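Local atomic coordinates of 2-C-methyl-D-erythritol 4-phosphate cytidylyltransferase (PDB entry 4KT7), a protein that probably catalyses transfer of the cytidylyl group of CTP to 2-C-methyl-D-erythritol 4-phosphate, a step of isoprenoid biosynthesis by the DXP pathway. Residues A[7-12]-A[100-105]; A[130-135]-A[170-175]; A[60-65]-A[81-86]; A[13-18]-A[90-95]. All coordinates share one frame; numbering follows the deposited sequence.

All four interactions reach the same central sheet. Interactions 1 and 4 share strand 10-16: interaction 1 pairs its start with the start of strand 105-110, and interaction 4 covers its later part with helix 88-97. Interactions 1 and 2 meet through a probable hydrogen bond of 2.9 Å between Glu104 O and Lys173 N, and their centres are about 12 Å apart. Interactions 3 and 4 have centres about 8 Å apart. There Ser85 N lies 2.9 Å from Ser91 OG, a probable hydrogen bond. Interaction 4 includes the start of the glycine-rich segment after the first strand, which in relatives is associated with CTP binding. The centres of interactions 2 and 4 are about 18 Å apart.

Interaction 1. Residues A[7-12]-A[100-105]; sequences GKFISA and DPQSEL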
loop_
_atom_site.group_PDB
_atom_site.type_symbol
_atom_site.label_atom_id
_atom_site.label_comp_id
_atom_site.label_asym_id
_atom_site.label_seq_id
_atom_site.Cartn_x
_atom_site.Cartn_y
_atom_site.Cartn_z
ATOM N N GLY A 7 36.187 0.136 -6.463
ATOM C CA GLY A 7 36.274 1.212 -7.435
ATOM C C GLY A 7 35.548 0.863 -8.714
ATOM O O GLY A 7 35.848 1.414 -9.775
ATOM N N LYS A 8 34.585 -0.054 -8.615
ATOM C CA LYS A 8 33.797 -0.465 -9.776
ATOM C C LYS A 8 32.956 0.682 -10.305
ATOM O O LYS A 8 32.363 1.433 -9.528
ATOM C CB LYS A 8 32.879 -1.640 -9.427
ATOM C CG LYS A 8 33.591 -2.961 -9.154
ATOM C CD LYS A 8 32.619 -3.923 -8.475
ATOM C CE LYS A 8 33.122 -5.351 -8.505
ATOM N NZ LYS A 8 32.138 -6.246 -7.847
ATOM N N PHE A 9 32.898 0.789 -11.630
ATOM C CA PHE A 9 32.100 1.785 -12.339
ATOM C C PHE A 9 30.614 1.500 -12.108
ATOM O O PHE A 9 30.155 0.375 -12.345
ATOM C CB PHE A 9 32.435 1.656 -13.825
ATOM C CG PHE A 9 31.899 2.756 -14.694
ATOM C CD1 PHE A 9 30.560 2.817 -15.018
ATOM C CD2 PHE A 9 32.763 3.688 -15.258
ATOM C CE1 PHE A 9 30.080 3.814 -15.846
ATOM C CE2 PHE A 9 32.282 4.686 -16.099
ATOM C CZ PHE A 9 30.943 4.744 -16.388
ATOM N N ILE A 10 29.867 2.515 -11.665
ATOM C CA ILE A 10 28.436 2.363 -11.370
ATOM C C ILE A 10 27.590 3.129 -12.391
ATOM O O ILE A 10 27.844 4.311 -12.660
ATOM C CB ILE A 10 28.086 2.872 -9.934
ATOM C CG1 ILE A 10 28.935 2.146 -8.879
ATOM C CG2 ILE A 10 26.583 2.709 -9.647
ATOM C CD1 ILE A 10 28.753 2.662 -7.444
ATOM N N SER A 11 26.600 2.454 -12.979
ATOM C CA SER A 11 25.667 3.119 -13.900
ATOM C C SER A 11 24.288 3.204 -13.266
ATOM O O SER A 11 23.912 2.329 -12.484
ATOM C CB SER A 11 25.527 2.334 -15.204
ATOM O OG SER A 11 26.785 2.134 -15.814
ATOM N N ALA A 12 23.532 4.257 -13.594
ATOM C CA ALA A 12 22.132 4.332 -13.175
ATOM C C ALA A 12 21.254 4.436 -14.405
ATOM O O ALA A 12 21.580 5.168 -15.351
ATOM C CB ALA A 12 21.889 5.508 -12.239
ATOM N N ASP A 100 27.904 1.976 -20.440
ATOM C CA ASP A 100 29.336 2.028 -20.714
ATOM C C ASP A 100 29.943 0.624 -20.594
ATOM O O ASP A 100 29.553 -0.136 -19.704
ATOM C CB ASP A 100 29.969 2.942 -19.674
ATOM C CG ASP A 100 31.352 3.367 -20.047
ATOM O OD1 ASP A 100 32.281 2.541 -19.898
ATOM O OD2 ASP A 100 31.516 4.531 -20.476
ATOM N N PRO A 101 30.885 0.266 -21.485
ATOM C CA PRO A 101 31.506 -1.067 -21.436
ATOM C C PRO A 101 32.186 -1.367 -20.097
ATOM O O PRO A 101 32.344 -2.534 -19.723
ATOM C CB PRO A 101 32.569 -0.998 -22.537
ATOM C CG PRO A 101 32.072 0.041 -23.478
ATOM C CD PRO A 101 31.382 1.060 -22.622
ATOM N N GLN A 102 32.580 -0.316 -19.381
ATOM C CA GLN A 102 33.252 -0.471 -18.092
ATOM C C GLN A 102 32.261 -0.719 -16.943
ATOM O O GLN A 102 32.660 -1.097 -15.842
ATOM C CB GLN A 102 34.115 0.769 -17.815
ATOM C CG GLN A 102 34.914 0.728 -16.521
ATOM C CD GLN A 102 35.794 1.953 -16.346
ATOM O OE1 GLN A 102 36.074 2.672 -17.309
ATOM N NE2 GLN A 102 36.238 2.194 -15.113
ATOM N N SER A 103 30.967 -0.547 -17.201
ATOM C CA SER A 103 29.983 -0.658 -16.120
ATOM C C SER A 103 29.984 -2.033 -15.423
ATOM O O SER A 103 29.799 -3.070 -16.067
ATOM C CB SER A 103 28.585 -0.361 -16.651
ATOM O OG SER A 103 27.657 -0.411 -15.576
ATOM N N GLU A 104 30.197 -2.062 -14.109
ATOM C CA GLU A 104 30.132 -3.341 -13.399
ATOM C C GLU A 104 28.951 -3.444 -12.449
ATOM O O GLU A 104 28.630 -4.538 -11.977
ATOM C CB GLU A 104 31.418 -3.610 -12.621
ATOM C CG GLU A 104 32.640 -3.850 -13.482
ATOM C CD GLU A 104 33.581 -4.860 -12.859
ATOM O OE1 GLU A 104 33.231 -6.064 -12.848
ATOM O OE2 GLU A 104 34.658 -4.451 -12.368
ATOM N N LEU A 105 28.336 -2.308 -12.138
ATOM C CA LEU A 105 27.186 -2.272 -11.223
ATOM C C LEU A 105 26.106 -1.375 -11.805
ATOM O O LEU A 105 26.422 -0.342 -12.386
ATOM C CB LEU A 105 27.615 -1.731 -9.854
ATOM C CG LEU A 105 28.687 -2.513 -9.100
ATOM C CD1 LEU A 105 29.246 -1.701 -7.928
ATOM C CD2 LEU A 105 28.148 -3.858 -8.615
HETATM O O HOH W 1 30.405 -6.649 -10.216
#
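Phe9 lies against the turn formed by Asp100 to Ser103. Its CG is anti to the backbone N (chi1 -170°), which carries the ring toward the turn. The CB packs on Gln102 O at 3.4 Å. Further out, CD2 meets CD of the Gln102 amide at 3.7 Å. The far end, CZ, touches Asp100 CB at 3.9 Å, and the Asp100 carboxylate is tilted 25° from the ring plane. That carboxylate is held by an Asx turn, in which OD1 accepts from Gln102 N. An alanine in place of Phe9 would probably leave a gap between Asp100 and Gln102 and deprive the turn of its hydrophobic cover.

The contact opens a parallel pairing in the Rossmann-like sheet of the GT-A class, with Ile10 bridged to Leu105. Phe9 O accepts from both Glu104 N (3.0 Å) and Leu105 N (3.2 Å). Ser11 N then gives an almost straight bond to Leu105 O (2.9 Å, 176°).

The two serines meet hydroxyl to hydroxyl. Ser103 OG donates to Ser11 OG at 2.7 Å, and Ser11 OG is also bonded to Glu55. Ser11 OG lies at the edge of the Phe9 ring, in its plane. Lys8 crosses Leu105 at about a right angle, with Lys8 CB 3.9 Å from Leu105 CD1. Lys8 NZ donates to a water, which may also reach Glu104 O.

Interaction 2. Residues A[130-135]-A[170-175]; sequences KNKAVI and AFDKKL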
loop_
_atom_site.group_PDB
_atom_site.type_symbol
_atom_site.label_atom_id
_atom_site.label_comp_id
_atom_site.label_asym_id
_atom_site.label_seq_id
_atom_site.Cartn_x
_atom_site.Cartn_y
_atom_site.Cartn_z
ATOM N N LYS A 130 28.385 -6.380 -0.562
ATOM C CA LYS A 130 28.375 -7.802 -0.232
ATOM C C LYS A 130 27.229 -8.582 -0.868
ATOM O O LYS A 130 27.085 -9.774 -0.626
ATOM C CB LYS A 130 28.328 -7.982 1.287
ATOM C CG LYS A 130 29.611 -7.553 1.996
ATOM C CD LYS A 130 29.337 -7.192 3.448
ATOM C CE LYS A 130 28.992 -8.410 4.281
ATOM N NZ LYS A 130 28.548 -8.011 5.652
ATOM N N ASN A 131 26.406 -7.922 -1.670
ATOM C CA ASN A 131 25.287 -8.607 -2.305
ATOM C C ASN A 131 25.280 -8.293 -3.784
ATOM O O ASN A 131 25.711 -7.209 -4.188
ATOM C CB ASN A 131 23.974 -8.122 -1.701
ATOM C CG ASN A 131 23.943 -8.266 -0.192
ATOM O OD1 ASN A 131 23.750 -9.367 0.332
ATOM N ND2 ASN A 131 24.113 -7.142 0.517
ATOM N N LYS A 132 24.760 -9.207 -4.595
ATOM C CA LYS A 132 24.717 -8.956 -6.032
ATOM C C LYS A 132 23.374 -8.427 -6.500
ATOM O O LYS A 132 23.236 -8.035 -7.652
ATOM C CB LYS A 132 25.165 -10.198 -6.814
ATOM C CG LYS A 132 26.610 -10.590 -6.483
ATOM C CD LYS A 132 27.238 -11.462 -7.570
ATOM C CE LYS A 132 28.760 -11.414 -7.454
ATOM N NZ LYS A 132 29.460 -11.954 -8.666
ATOM N N ALA A 133 22.394 -8.401 -5.596
ATOM C CA ALA A 133 21.091 -7.829 -5.906
ATOM C C ALA A 133 20.561 -7.160 -4.655
ATOM O O ALA A 133 20.692 -7.704 -3.558
ATOM C CB ALA A 133 20.132 -8.907 -6.375
ATOM N N VAL A 134 19.988 -5.967 -4.826
ATOM C CA VAL A 134 19.539 -5.144 -3.714
ATOM C C VAL A 134 18.222 -4.490 -4.136
ATOM O O VAL A 134 18.127 -3.971 -5.240
ATOM C CB VAL A 134 20.564 -4.025 -3.437
ATOM C CG1 VAL A 134 20.141 -3.174 -2.230
ATOM C CG2 VAL A 134 21.984 -4.611 -3.218
ATOM N N ILE A 135 17.200 -4.518 -3.284
ATOM C CA ILE A 135 15.973 -3.765 -3.592
ATOM C C ILE A 135 15.577 -2.923 -2.401
ATOM O O ILE A 135 15.991 -3.213 -1.281
ATOM C CB ILE A 135 14.797 -4.696 -3.935
ATOM C CG1 ILE A 135 14.390 -5.528 -2.710
ATOM C CG2 ILE A 135 15.185 -5.629 -5.067
ATOM C CD1 ILE A 135 13.191 -6.447 -2.977
ATOM N N ALA A 170 19.293 -2.363 -7.266
ATOM C CA ALA A 170 20.597 -2.376 -7.938
ATOM C C ALA A 170 21.194 -3.782 -7.980
ATOM O O ALA A 170 20.864 -4.622 -7.138
ATOM C CB ALA A 170 21.565 -1.392 -7.244
ATOM N N PHE A 171 22.074 -4.031 -8.955
ATOM C CA PHE A 171 22.576 -5.386 -9.239
ATOM C C PHE A 171 23.987 -5.354 -9.780
ATOM O O PHE A 171 24.425 -4.331 -10.322
ATOM C CB PHE A 171 21.707 -6.075 -10.311
ATOM C CG PHE A 171 20.253 -5.965 -10.053
ATOM C CD1 PHE A 171 19.600 -6.906 -9.270
ATOM C CD2 PHE A 171 19.537 -4.893 -10.549
ATOM C CE1 PHE A 171 18.248 -6.771 -8.998
ATOM C CE2 PHE A 171 18.178 -4.767 -10.287
ATOM C CZ PHE A 171 17.548 -5.701 -9.503
ATOM N N ASP A 172 24.672 -6.489 -9.642
ATOM C CA ASP A 172 25.853 -6.830 -10.441
ATOM C C ASP A 172 25.431 -6.727 -11.905
ATOM O O ASP A 172 24.408 -7.300 -12.304
ATOM C CB ASP A 172 26.309 -8.261 -10.085
ATOM C CG ASP A 172 27.553 -8.704 -10.848
ATOM O OD1 ASP A 172 27.415 -9.150 -12.002
ATOM O OD2 ASP A 172 28.670 -8.645 -10.298
ATOM N N LYS A 173 26.168 -5.965 -12.710
ATOM C CA LYS A 173 25.732 -5.705 -14.087
ATOM C C LYS A 173 25.703 -6.936 -14.999
ATOM O O LYS A 173 24.757 -7.113 -15.750
ATOM C CB LYS A 173 26.580 -4.597 -14.743
ATOM C CG LYS A 173 26.106 -4.184 -16.152
ATOM C CD LYS A 173 26.976 -4.776 -17.263
ATOM C CE LYS A 173 26.356 -4.464 -18.633
ATOM N NZ LYS A 173 27.066 -5.103 -19.778
ATOM N N LYS A 174 26.733 -7.773 -14.963
ATOM C CA LYS A 174 26.711 -8.976 -15.804
ATOM C C LYS A 174 25.571 -9.890 -15.405
ATOM O O LYS A 174 24.921 -10.504 -16.240
ATOM C CB LYS A 174 28.021 -9.753 -15.704
ATOM C CG LYS A 174 29.176 -9.077 -16.397
ATOM C CD LYS A 174 30.255 -10.080 -16.773
ATOM C CE LYS A 174 31.346 -9.414 -17.595
ATOM N NZ LYS A 174 32.279 -10.413 -18.194
ATOM N N LEU A 175 25.321 -9.966 -14.115
ATOM C CA LEU A 175 24.294 -10.853 -13.626
ATOM C C LEU A 175 22.930 -10.399 -14.098
ATOM O O LEU A 175 22.216 -11.174 -14.719
ATOM C CB LEU A 175 24.340 -10.927 -12.109
ATOM C CG LEU A 175 23.422 -11.965 -11.470
ATOM C CD1 LEU A 175 23.639 -13.321 -12.118
ATOM C CD2 LEU A 175 23.716 -12.039 -9.964
#
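Val134 and Ala170 exchange two backbone hydrogen bonds, from Val134 N to Ala170 O and from Ala170 N to Val134 O, both 2.8 Å. Two residues along, Asp172 N donates to Lys132 O at 2.9 Å. The strand segments run antiparallel, 178° apart. Val134 and Ala170 form a hydrogen-bonded pair, and Ala133 and Phe171 a non-hydrogen-bonded one.

The side chain of Asp172 divides its work between two partners. OD1 uses its anti lone pair to accept from Leu175 N at 3.1 Å, which caps the helix that starts at Lys173. OD2 faces Lys132 NZ at 3.8 Å, a long salt bridge. Asp172 CG is anti to the backbone N (chi1 -179°), and its side chain runs beside that of Lys132, both pointing the same way. The capping bond is likely to limit rotation of the carboxylate, while the distant lysine adds a weaker charge attraction.

Ala133 and Phe171 pack on one face of the sheet, and Lys132 lies along Asp172 and Leu175. Ala133 CB touches Phe171 CD1 at 3.6 Å, obliquely to the ring. The extended Lys132 chain begins over Leu175, with Lys132 CB 3.9 Å from Leu175 CD2.

The pair belongs to the antiparallel part of the central sheet. Strand 168-172 also pairs with strand 105-110, and strand 133-139 with strand 206-210. Phe197 of helix 196-199 covers Ala133, Phe171 and Leu175. Helix 118-127 lies against Val134 and Ala170, the residues on the other face.

Interaction 3. Residues A[60-65]-A[81-86]; sequences IRKDDE and YVYGST
Glu65 binds two tyrosines with one carboxylate. Tyr83 OH donates to Glu65 OE1 at 2.6 Å, met on the syn side but 33° out of the carboxylate plane. Tyr81 OH donates to Glu65 OE2, also at 2.6 Å, and here the anti lone pair is used. The carboxylate stands nearly perpendicular to both rings, 81° from that of Tyr81. Glu65 OE2 lies at the edge of the Tyr81 ring, near its plane.

Lys62 covers the Tyr83 ring. Its CB sits 4.1 Å from the ring centroid, directly over the face, a CH-pi contact. Beyond CG its chain is extended, and NZ donates to a water that lies close to Tyr83 OH. On the other tyrosine, Ile60 CD1 touches Tyr81 CD1 at 3.7 Å. Tyr81 CG stands between the backbone N and the carbonyl carbon (chi1 65°), which turns the ring toward Ile60 and Glu65.

The backbone sets these groups. Ile60 N donates to Val82 O at 3.0 Å, and Gly84 N to Ile60 O at 2.7 Å, in the carbonyl plane. This is the parallel pairing of a beta-alpha-beta crossover, with helix 65-73 between the strands. Ile68 of that helix packs on Ile60 and Tyr81.

An alanine in place of Glu65 would probably leave both tyrosine hydroxyls without this acceptor and their rings less firmly fixed. Two hydroxyl donors, and a place in the first turn of a helix, would be expected to stabilise Glu65 as an anion.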
loop_
_atom_site.group_PDB
_atom_site.type_symbol
_atom_site.label_atom_id
_atom_site.label_comp_id
_atom_site.label_asym_id
_atom_site.label_seq_id
_atom_site.Cartn_x
_atom_site.Cartn_y
_atom_site.Cartn_z
ATOM N N ILE A 60 13.535 6.972 -22.378
ATOM C CA ILE A 60 12.424 7.884 -22.642
ATOM C C ILE A 60 11.467 7.405 -23.731
ATOM O O ILE A 60 11.766 6.471 -24.482
ATOM C CB ILE A 60 12.938 9.279 -23.047
ATOM C CG1 ILE A 60 13.601 9.222 -24.424
ATOM C CG2 ILE A 60 13.905 9.813 -21.990
ATOM C CD1 ILE A 60 13.849 10.604 -25.073
ATOM N N ARG A 61 10.314 8.062 -23.814
ATOM C CA ARG A 61 9.455 7.921 -24.976
ATOM C C ARG A 61 10.024 8.805 -26.075
ATOM O O ARG A 61 10.479 9.919 -25.802
ATOM C CB ARG A 61 8.037 8.379 -24.643
ATOM C CG ARG A 61 7.319 7.493 -23.650
ATOM C CD ARG A 61 5.914 8.019 -23.388
ATOM N NE ARG A 61 5.270 8.544 -24.593
ATOM C CZ ARG A 61 4.566 7.813 -25.454
ATOM N NH1 ARG A 61 4.418 6.511 -25.256
ATOM N NH2 ARG A 61 4.016 8.390 -26.516
ATOM N N LYS A 62 9.987 8.333 -27.316
ATOM C CA LYS A 62 10.510 9.119 -28.423
ATOM C C LYS A 62 9.809 10.477 -28.542
ATOM O O LYS A 62 10.425 11.478 -28.934
ATOM C CB LYS A 62 10.402 8.342 -29.742
ATOM C CG LYS A 62 10.823 9.171 -30.946
ATOM C CD LYS A 62 10.913 8.390 -32.258
ATOM C CE LYS A 62 11.199 9.366 -33.406
ATOM N NZ LYS A 62 11.737 8.711 -34.635
ATOM N N ASP A 63 8.527 10.509 -28.192
ATOM C CA ASP A 63 7.724 11.722 -28.312
ATOM C C ASP A 63 8.140 12.829 -27.336
ATOM O O ASP A 63 7.807 14.008 -27.542
ATOM C CB ASP A 63 6.239 11.400 -28.105
ATOM C CG ASP A 63 5.694 10.450 -29.149
ATOM O OD1 ASP A 63 6.345 10.281 -30.203
ATOM O OD2 ASP A 63 4.601 9.883 -28.914
ATOM N N ASP A 64 8.846 12.447 -26.273
ATOM C CA ASP A 64 9.276 13.390 -25.235
ATOM C C ASP A 64 10.701 13.899 -25.465
ATOM O O ASP A 64 11.247 14.613 -24.616
ATOM C CB ASP A 64 9.240 12.722 -23.857
ATOM C CG ASP A 64 7.832 12.545 -23.303
ATOM O OD1 ASP A 64 6.937 13.369 -23.594
ATOM O OD2 ASP A 64 7.631 11.581 -22.533
ATOM N N GLU A 65 11.304 13.540 -26.599
ATOM C CA GLU A 65 12.729 13.807 -26.824
ATOM C C GLU A 65 13.130 15.292 -26.742
ATOM O O GLU A 65 14.110 15.633 -26.085
ATOM C CB GLU A 65 13.214 13.190 -28.144
ATOM C CG GLU A 65 14.709 13.399 -28.384
ATOM C CD GLU A 65 15.251 12.607 -29.565
ATOM O OE1 GLU A 65 14.437 12.083 -30.363
ATOM O OE2 GLU A 65 16.497 12.513 -29.698
ATOM N N TYR A 81 20.506 9.746 -22.939
ATOM C CA TYR A 81 19.229 9.047 -23.042
ATOM C C TYR A 81 19.177 8.088 -24.216
ATOM O O TYR A 81 19.859 8.298 -25.231
ATOM C CB TYR A 81 18.083 10.063 -23.138
ATOM C CG TYR A 81 18.092 10.924 -24.390
ATOM C CD1 TYR A 81 17.534 10.470 -25.581
ATOM C CD2 TYR A 81 18.622 12.210 -24.366
ATOM C CE1 TYR A 81 17.526 11.266 -26.716
ATOM C CE2 TYR A 81 18.625 13.009 -25.499
ATOM C CZ TYR A 81 18.074 12.528 -26.668
ATOM O OH TYR A 81 18.068 13.322 -27.789
ATOM N N VAL A 82 18.357 7.046 -24.068
ATOM C CA VAL A 82 17.997 6.140 -25.157
ATOM C C VAL A 82 16.476 6.031 -25.238
ATOM O O VAL A 82 15.773 6.365 -24.274
ATOM C CB VAL A 82 18.607 4.720 -24.967
ATOM C CG1 VAL A 82 20.118 4.774 -25.157
ATOM C CG2 VAL A 82 18.276 4.174 -23.597
ATOM N N TYR A 83 15.965 5.568 -26.378
ATOM C CA TYR A 83 14.526 5.385 -26.530
ATOM C C TYR A 83 14.108 4.119 -25.787
ATOM O O TYR A 83 14.829 3.115 -25.797
ATOM C CB TYR A 83 14.131 5.237 -28.002
ATOM C CG TYR A 83 14.317 6.467 -28.874
ATOM C CD1 TYR A 83 14.473 7.727 -28.330
ATOM C CD2 TYR A 83 14.322 6.347 -30.260
ATOM C CE1 TYR A 83 14.631 8.849 -29.152
ATOM C CE2 TYR A 83 14.480 7.443 -31.082
ATOM C CZ TYR A 83 14.633 8.690 -30.531
ATOM O OH TYR A 83 14.789 9.765 -31.375
ATOM N N GLY A 84 12.937 4.146 -25.156
ATOM C CA GLY A 84 12.433 2.956 -24.486
ATOM C C GLY A 84 11.657 2.066 -25.445
ATOM O O GLY A 84 11.716 2.257 -26.653
ATOM N N SER A 85 10.927 1.089 -24.923
ATOM C CA SER A 85 10.185 0.190 -25.798
ATOM C C SER A 85 8.738 0.060 -25.339
ATOM O O SER A 85 8.174 1.021 -24.814
ATOM C CB SER A 85 10.870 -1.170 -25.885
ATOM O OG SER A 85 10.274 -1.957 -26.901
ATOM N N THR A 86 8.140 -1.114 -25.529
ATOM C CA THR A 86 6.701 -1.261 -25.297
ATOM C C THR A 86 6.295 -1.879 -23.944
ATOM O O THR A 86 5.106 -1.989 -23.653
ATOM C CB THR A 86 6.023 -2.072 -26.413
ATOM O OG1 THR A 86 6.799 -3.247 -26.647
ATOM C CG2 THR A 86 5.916 -1.245 -27.707
HETATM O O HOH W 2 14.539 9.246 -33.759
#

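Interaction 4. Residues A[13-18]-A[90-95]; sequences IITAAG and LSTFEG
Ile13 points from the sheet at Gly95 of helix 88-97, in the strand-and-helix layering of the Rossmann-like nucleotidyltransferase fold. The axes of strand segment 13-16 and helix segment 90-95 approach to 9.0 Å, with their N-to-C directions 141° apart.

The Ile13 side chain can be followed outward. CB is still 5.1 Å from Gly95 CA. Of its branches, CG2 faces Gly95, where the lack of a side chain matters: a CB there would come to 2.9 Å of Ile13 CG2 and clash. CG1 is anti to the carbonyl carbon (chi1 -66°), stays farther from Gly95 than the tip does, and carries CD1 to it in an extended chain. CD1 lies 3.6 Å from Gly95 C and 4.2 Å from Thr92 O, so it meets the helix backbone. Val59, Val106 and Leu99 also pack around Ile13.

Further along the strand the contacts are lighter. Thr15 CG2 approaches Thr92 OG1 at 4.1 Å, a hydroxyl that is bonded to Arg88 O within the helix. Ala17 lies in the glycine-rich segment that in relatives is associated with CTP binding, probably here too. Ala17 and Gly18 are poorly ordered here. The Ala17 methyl faces Ser91, whose OG is bonded to Ser85 N and to Thr87 O. One water links the two sides: it donates to Ala17 O at 2.9 Å and lies 2.8 Å from Ser91 OG.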
loop_
_atom_site.group_PDB
_atom_site.type_symbol
_atom_site.label_atom_id
_atom_site.label_comp_id
_atom_site.label_asym_id
_atom_site.label_seq_id
_atom_site.Cartn_x
_atom_site.Cartn_y
_atom_site.Cartn_z
ATOM N N ILE A 13 20.163 3.672 -14.389
ATOM C CA ILE A 13 19.161 3.681 -15.434
ATOM C C ILE A 13 17.877 4.248 -14.825
ATOM O O ILE A 13 17.302 3.638 -13.926
ATOM C CB ILE A 13 18.890 2.235 -15.934
ATOM C CG1 ILE A 13 20.132 1.668 -16.631
ATOM C CG2 ILE A 13 17.701 2.194 -16.876
ATOM C CD1 ILE A 13 19.980 0.208 -17.079
ATOM N N ILE A 14 17.451 5.423 -15.295
ATOM C CA ILE A 14 16.218 6.065 -14.831
ATOM C C ILE A 14 15.141 5.859 -15.893
ATOM O O ILE A 14 15.263 6.370 -17.015
ATOM C CB ILE A 14 16.390 7.589 -14.689
ATOM C CG1 ILE A 14 17.572 7.948 -13.776
ATOM C CG2 ILE A 14 15.103 8.208 -14.174
ATOM C CD1 ILE A 14 17.404 7.489 -12.350
ATOM N N THR A 15 14.086 5.118 -15.578
ATOM C CA THR A 15 13.078 4.877 -16.599
ATOM C C THR A 15 12.007 5.958 -16.606
ATOM O O THR A 15 11.298 6.162 -15.607
ATOM C CB THR A 15 12.444 3.471 -16.485
ATOM O OG1 THR A 15 11.891 3.301 -15.178
ATOM C CG2 THR A 15 13.497 2.384 -16.745
ATOM N N ALA A 16 11.895 6.653 -17.737
ATOM C CA ALA A 16 10.814 7.607 -17.954
ATOM C C ALA A 16 10.072 7.330 -19.276
ATOM O O ALA A 16 9.621 8.256 -19.955
ATOM C CB ALA A 16 11.351 9.044 -17.919
ATOM N N ALA A 17 9.939 6.058 -19.627
ATOM C CA ALA A 17 9.361 5.687 -20.908
ATOM C C ALA A 17 8.044 4.943 -20.742
ATOM O O ALA A 17 7.693 4.101 -21.570
ATOM C CB ALA A 17 10.343 4.852 -21.715
ATOM N N GLY A 18 7.319 5.242 -19.669
ATOM C CA GLY A 18 5.976 4.708 -19.507
ATOM C C GLY A 18 5.002 5.585 -20.272
ATOM O O GLY A 18 4.950 5.546 -21.505
ATOM N N LEU A 90 11.278 -4.319 -21.565
ATOM C CA LEU A 90 11.953 -4.024 -22.823
ATOM C C LEU A 90 12.612 -2.649 -22.777
ATOM O O LEU A 90 13.694 -2.439 -23.345
ATOM C CB LEU A 90 10.978 -4.120 -23.988
ATOM C CG LEU A 90 10.501 -5.531 -24.373
ATOM C CD1 LEU A 90 9.331 -5.413 -25.346
ATOM C CD2 LEU A 90 11.611 -6.314 -25.015
ATOM N N SER A 91 11.973 -1.716 -22.079
ATOM C CA SER A 91 12.586 -0.424 -21.821
ATOM C C SER A 91 13.875 -0.548 -21.001
ATOM O O SER A 91 14.914 0.031 -21.350
ATOM C CB SER A 91 11.587 0.494 -21.117
ATOM O OG SER A 91 10.601 0.918 -22.052
ATOM N N THR A 92 13.822 -1.308 -19.918
ATOM C CA THR A 92 15.000 -1.502 -19.083
ATOM C C THR A 92 16.151 -2.104 -19.902
ATOM O O THR A 92 17.305 -1.684 -19.783
ATOM C CB THR A 92 14.631 -2.398 -17.903
ATOM O OG1 THR A 92 13.641 -1.702 -17.139
ATOM C CG2 THR A 92 15.855 -2.735 -17.030
ATOM N N PHE A 93 15.830 -3.054 -20.771
ATOM C CA PHE A 93 16.862 -3.682 -21.592
ATOM C C PHE A 93 17.525 -2.718 -22.556
ATOM O O PHE A 93 18.732 -2.821 -22.801
ATOM C CB PHE A 93 16.314 -4.867 -22.366
ATOM C CG PHE A 93 17.383 -5.764 -22.921
ATOM C CD1 PHE A 93 18.244 -6.429 -22.076
ATOM C CD2 PHE A 93 17.524 -5.934 -24.288
ATOM C CE1 PHE A 93 19.238 -7.269 -22.581
ATOM C CE2 PHE A 93 18.507 -6.766 -24.805
ATOM C CZ PHE A 93 19.366 -7.426 -23.949
ATOM N N GLU A 94 16.763 -1.778 -23.111
ATOM C CA GLU A 94 17.377 -0.741 -23.945
ATOM C C GLU A 94 18.349 0.066 -23.088
ATOM O O GLU A 94 19.412 0.489 -23.556
ATOM C CB GLU A 94 16.330 0.214 -24.530
ATOM C CG GLU A 94 15.437 -0.364 -25.597
ATOM C CD GLU A 94 16.223 -0.997 -26.732
ATOM O OE1 GLU A 94 17.004 -0.281 -27.409
ATOM O OE2 GLU A 94 16.064 -2.219 -26.938
ATOM N N GLY A 95 17.972 0.292 -21.829
ATOM C CA GLY A 95 18.845 0.998 -20.903
ATOM C C GLY A 95 20.095 0.167 -20.642
ATOM O O GLY A 95 21.203 0.704 -20.652
HETATM O O HOH W 3 8.139 1.338 -20.783
#